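Local coordinates for protein glycoside hydrolase, GH17 family (Formosa sp. Hel1_33_131, PDB 6FCG) that probably hydrolyses internal beta-1,3-glucosidic bonds of the algal polysaccharide laminarin, acting as an endo-laminarinase, at residues G120-C125 against V166-M171; V172-S177 against S210-S215. One frame throughout, in Å; residues are numbered along the deposited sequence.

How the interactions relate
Both contacts lie where strands of the parallel sheet of a TIM-barrel glycoside hydrolase end, their centres about 10 Å apart. Interaction 1 joins the ends of strands 116-121 and 161-168; interaction 2 is made by the loop that follows 161-168, residues 172-177, against the end of strand 206-212 and the start of helix 214-218. The two follow in series along the chain, and strand 161-168 lies between 116-121 and 206-212 in the sheet. They also touch: Glu169 N lies 2.8 Å from Ser210 O, a probable hydrogen bond. Three neighbouring strand ends are thus held together, with the loop after the middle one packed on the third.

Interaction 1: residues G120-C125 against V166-M171; sequences GAWIDC and VGNEAM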
# COMPACT_ATOMS: atom_id res chain seq x y z
N GLY A 120 -32.49 13.33 27.99
CA GLY A 120 -32.49 13.42 26.54
C GLY A 120 -33.73 12.79 25.95
O GLY A 120 -34.06 11.63 26.24
N ALA A 121 -34.42 13.59 25.15
CA ALA A 121 -35.52 13.12 24.32
C ALA A 121 -34.90 12.97 22.93
O ALA A 121 -34.40 13.96 22.37
CB ALA A 121 -36.64 14.14 24.31
N TRP A 122 -34.91 11.75 22.40
CA TRP A 122 -34.32 11.51 21.10
C TRP A 122 -35.27 11.94 19.98
O TRP A 122 -36.46 11.61 19.99
CB TRP A 122 -33.96 10.05 20.91
CG TRP A 122 -33.14 9.84 19.68
CD1 TRP A 122 -33.60 9.71 18.39
CD2 TRP A 122 -31.72 9.78 19.60
NE1 TRP A 122 -32.54 9.58 17.53
CE2 TRP A 122 -31.37 9.61 18.25
CE3 TRP A 122 -30.71 9.85 20.54
CZ2 TRP A 122 -30.05 9.50 17.81
CZ3 TRP A 122 -29.39 9.75 20.11
CH2 TRP A 122 -29.07 9.57 18.77
N ILE A 123 -34.71 12.65 18.99
CA ILE A 123 -35.44 13.16 17.84
C ILE A 123 -34.92 12.51 16.56
O ILE A 123 -33.71 12.51 16.30
CB ILE A 123 -35.24 14.67 17.77
CG1 ILE A 123 -35.87 15.34 18.99
CG2 ILE A 123 -35.83 15.24 16.49
CD1 ILE A 123 -37.38 15.24 19.12
N ASP A 124 -35.85 12.02 15.76
CA ASP A 124 -35.56 11.40 14.46
C ASP A 124 -36.25 12.13 13.32
O ASP A 124 -37.30 12.74 13.51
CB ASP A 124 -36.11 9.98 14.46
CG ASP A 124 -35.24 9.00 15.23
OD1 ASP A 124 -34.00 9.18 15.29
OD2 ASP A 124 -35.81 8.00 15.74
N CYS A 125 -35.65 12.03 12.15
CA CYS A 125 -36.28 12.37 10.89
C CYS A 125 -37.15 11.23 10.43
O CYS A 125 -37.08 10.13 10.97
CB CYS A 125 -35.21 12.64 9.83
SG CYS A 125 -34.38 11.17 9.11
N VAL A 166 -33.85 18.45 23.82
CA VAL A 166 -34.57 18.04 22.61
C VAL A 166 -33.57 17.68 21.53
O VAL A 166 -33.00 18.55 20.87
CB VAL A 166 -35.48 19.17 22.10
CG1 VAL A 166 -36.21 18.75 20.83
CG2 VAL A 166 -36.49 19.55 23.16
N GLY A 167 -33.31 16.39 21.40
CA GLY A 167 -32.37 15.89 20.40
C GLY A 167 -30.93 15.74 20.85
O GLY A 167 -30.46 16.39 21.79
N ASN A 168 -30.24 14.81 20.20
CA ASN A 168 -28.83 14.62 20.39
C ASN A 168 -28.12 14.53 19.06
O ASN A 168 -28.14 13.47 18.38
CB ASN A 168 -28.54 13.34 21.21
CG ASN A 168 -27.04 13.10 21.33
OD1 ASN A 168 -26.34 13.85 21.98
ND2 ASN A 168 -26.54 12.08 20.68
N GLU A 169 -27.45 15.62 18.71
CA GLU A 169 -26.78 15.75 17.42
C GLU A 169 -27.79 15.58 16.29
O GLU A 169 -27.46 15.11 15.20
CB GLU A 169 -25.57 14.79 17.30
CG GLU A 169 -24.38 15.26 18.12
CD GLU A 169 -23.20 14.30 18.13
OE1 GLU A 169 -23.19 13.41 17.27
OE2 GLU A 169 -22.28 14.41 18.99
N ALA A 170 -29.01 16.00 16.56
CA ALA A 170 -30.08 15.75 15.64
C ALA A 170 -30.11 16.71 14.45
O ALA A 170 -30.84 16.45 13.52
CB ALA A 170 -31.41 15.74 16.39
N MET A 171 -29.36 17.81 14.52
CA MET A 171 -29.30 18.81 13.44
C MET A 171 -28.03 18.75 12.62
O MET A 171 -27.96 19.32 11.53
CB MET A 171 -29.42 20.23 14.00
CG MET A 171 -30.77 20.53 14.64
SD MET A 171 -30.92 22.20 15.33
CE MET A 171 -29.78 22.05 16.69
O HOH W 1 -31.69 12.77 18.26
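Trp122 and Asn168 come together because each swings CG to the side opposite its backbone N, with chi1 at -170° and 176°. The indole reaches back toward the 166-171 segment, although its CB starts off away from it, and its six-membered ring brings CZ3 to 3.7 Å from Asn168 ND2. Ring and amide planes are inclined by 48°. Ile123 turns CG1 beside its own backbone N, and this places CG1 3.9 Å from Val166 CG1 and alongside the Gly167 backbone. Further on, Ile123 CB meets Ala170 CB at 4.2 Å.

The backbone evidence is that of parallel strands: Ala121 and Val166 form a bridge, and Gly167 N donates to Ala121 O at 2.8 Å. Strand 116-121 ends at Ala121 although the backbones stay close, and a water joins them, accepting from Ile123 N at 3.1 Å and from Asn168 N at 3.2 Å while sitting over the centre of one face of the Trp122 ring. Gly167 has a positive phi at which a CB would run into the carbonyl oxygen of Val166.

Trp122 is fixed from its other end by Asp124, where NE1 donates to OD1 at 2.7 Å; the oxygen lies in the indole plane, but the approach is from above the carboxylate plane. Asp124 OD1 also accepts from Trp129 NE1, and Asn168 OD1 accepts from Arg87 NH2. In clan GH-A enzymes an asparagine precedes the acid/base glutamate at the end of the fourth strand, and Asn168-Glu169 fits that place. The chemistry therefore implies a buried strand-end junction in which one direct backbone bond and a bridging water join the two chains, Ile123 packs on Val166 and Ala170 beside them, and polar bonds probably set the rotation of the indole and the asparagine amide.

Interaction 2: residues V172-S177 against S210-S215; sequences VKWAAS and SDNFAS
Val172 lays CG2 slantwise against Asn212 CB at 3.7 Å. Its CG1 sits between the backbone N and the carbonyl carbon (chi1 81°), which leaves CG2 anti to N and facing Asn212. CG1 in turn lies over the centre of one face of the Trp174 ring, 3.6 Å above its plane. At the edge of that ring, near its plane, stands Asn212 ND2, 3.8 Å from Trp174 CZ2; amide and indole planes are almost perpendicular, at 79°. A water in the ring plane accepts from Trp174 NE1 at 2.9 Å and donates to Asn212 OD1.

Val172 to Ala175 is a type I turn in the loop that follows the fourth barrel strand, and it meets the end of the fifth strand just where the chain enters helix 214-218. There Asn212 OD1 also accepts from Ala214 N at 2.9 Å, a capping bond with the donor above the carbonyl plane.

Asp211 OD1 is gripped twice, by Asn212 N on its anti lone pair and by Ser215 OG at 2.7 Å from above the carboxylate plane, while OD2 accepts from Met171 N. Replacing Asp211 by an alanine would probably leave Met171 N without its mate and free the Ser215 hydroxyl to turn beside Val172.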
# COMPACT_ATOMS: atom_id res chain seq x y z
N VAL A 172 -27.02 18.04 13.10
CA VAL A 172 -25.75 18.01 12.38
C VAL A 172 -25.90 17.22 11.05
O VAL A 172 -26.42 16.10 11.03
CB VAL A 172 -24.61 17.44 13.27
CG1 VAL A 172 -24.59 15.91 13.33
CG2 VAL A 172 -23.26 17.96 12.81
N LYS A 173 -25.44 17.82 9.96
CA LYS A 173 -25.74 17.31 8.60
C LYS A 173 -25.05 15.97 8.25
O LYS A 173 -25.48 15.30 7.34
CB LYS A 173 -25.38 18.33 7.54
CG LYS A 173 -25.98 19.72 7.73
CD LYS A 173 -27.48 19.75 7.62
CE LYS A 173 -27.98 21.19 7.58
NZ LYS A 173 -29.45 21.19 7.84
N TRP A 174 -24.00 15.62 8.99
CA TRP A 174 -23.35 14.33 8.86
C TRP A 174 -23.97 13.17 9.65
O TRP A 174 -23.56 12.04 9.48
CB TRP A 174 -21.83 14.43 9.15
CG TRP A 174 -21.36 15.14 10.43
CD1 TRP A 174 -20.73 16.35 10.50
CD2 TRP A 174 -21.42 14.63 11.80
NE1 TRP A 174 -20.42 16.64 11.83
CE2 TRP A 174 -20.81 15.60 12.63
CE3 TRP A 174 -21.93 13.45 12.39
CZ2 TRP A 174 -20.72 15.44 13.98
CZ3 TRP A 174 -21.84 13.29 13.74
CH2 TRP A 174 -21.25 14.28 14.53
N ALA A 175 -24.97 13.43 10.48
CA ALA A 175 -25.67 12.36 11.16
C ALA A 175 -26.72 11.75 10.20
O ALA A 175 -27.95 11.87 10.40
CB ALA A 175 -26.32 12.86 12.44
N ALA A 176 -26.19 11.03 9.21
CA ALA A 176 -26.95 10.57 8.05
C ALA A 176 -28.13 9.70 8.38
O ALA A 176 -29.10 9.66 7.65
CB ALA A 176 -26.03 9.83 7.09
N SER A 177 -28.05 8.98 9.47
CA SER A 177 -29.12 8.06 9.83
C SER A 177 -30.40 8.70 10.29
O SER A 177 -31.43 8.03 10.24
CB SER A 177 -28.66 7.08 10.92
OG SER A 177 -27.97 6.01 10.31
N SER A 210 -28.99 19.27 22.51
CA SER A 210 -27.58 18.95 22.64
C SER A 210 -27.07 18.60 21.25
O SER A 210 -27.55 17.67 20.61
CB SER A 210 -27.36 17.85 23.67
OG SER A 210 -26.10 18.02 24.32
N ASP A 211 -26.10 19.36 20.77
CA ASP A 211 -25.68 19.23 19.39
C ASP A 211 -24.23 19.69 19.16
O ASP A 211 -23.63 20.37 20.00
CB ASP A 211 -26.66 19.99 18.46
CG ASP A 211 -26.88 19.26 17.11
OD1 ASP A 211 -25.88 18.87 16.47
OD2 ASP A 211 -28.07 19.10 16.71
N ASN A 212 -23.71 19.29 18.02
CA ASN A 212 -22.39 19.70 17.55
C ASN A 212 -22.26 21.20 17.42
O ASN A 212 -23.20 21.89 17.05
CB ASN A 212 -22.15 19.08 16.17
CG ASN A 212 -20.75 19.29 15.67
OD1 ASN A 212 -20.49 20.19 14.85
ND2 ASN A 212 -19.83 18.43 16.11
N PHE A 213 -21.07 21.70 17.68
CA PHE A 213 -20.79 23.11 17.59
C PHE A 213 -21.26 23.74 16.28
O PHE A 213 -21.70 24.88 16.27
CB PHE A 213 -19.28 23.38 17.79
CG PHE A 213 -18.46 23.07 16.60
CD1 PHE A 213 -18.11 21.78 16.30
CD2 PHE A 213 -18.03 24.09 15.75
CE1 PHE A 213 -17.32 21.50 15.19
CE2 PHE A 213 -17.26 23.83 14.64
CZ PHE A 213 -16.90 22.53 14.36
N ALA A 214 -21.11 23.02 15.18
CA ALA A 214 -21.50 23.53 13.87
C ALA A 214 -23.01 23.70 13.75
O ALA A 214 -23.49 24.64 13.13
CB ALA A 214 -20.97 22.60 12.76
N SER A 215 -23.76 22.80 14.35
CA SER A 215 -25.23 22.90 14.37
C SER A 215 -25.74 24.13 15.10
O SER A 215 -26.78 24.66 14.77
CB SER A 215 -25.84 21.65 15.02
OG SER A 215 -25.36 20.48 14.40
O HOH W 2 -19.51 19.31 12.34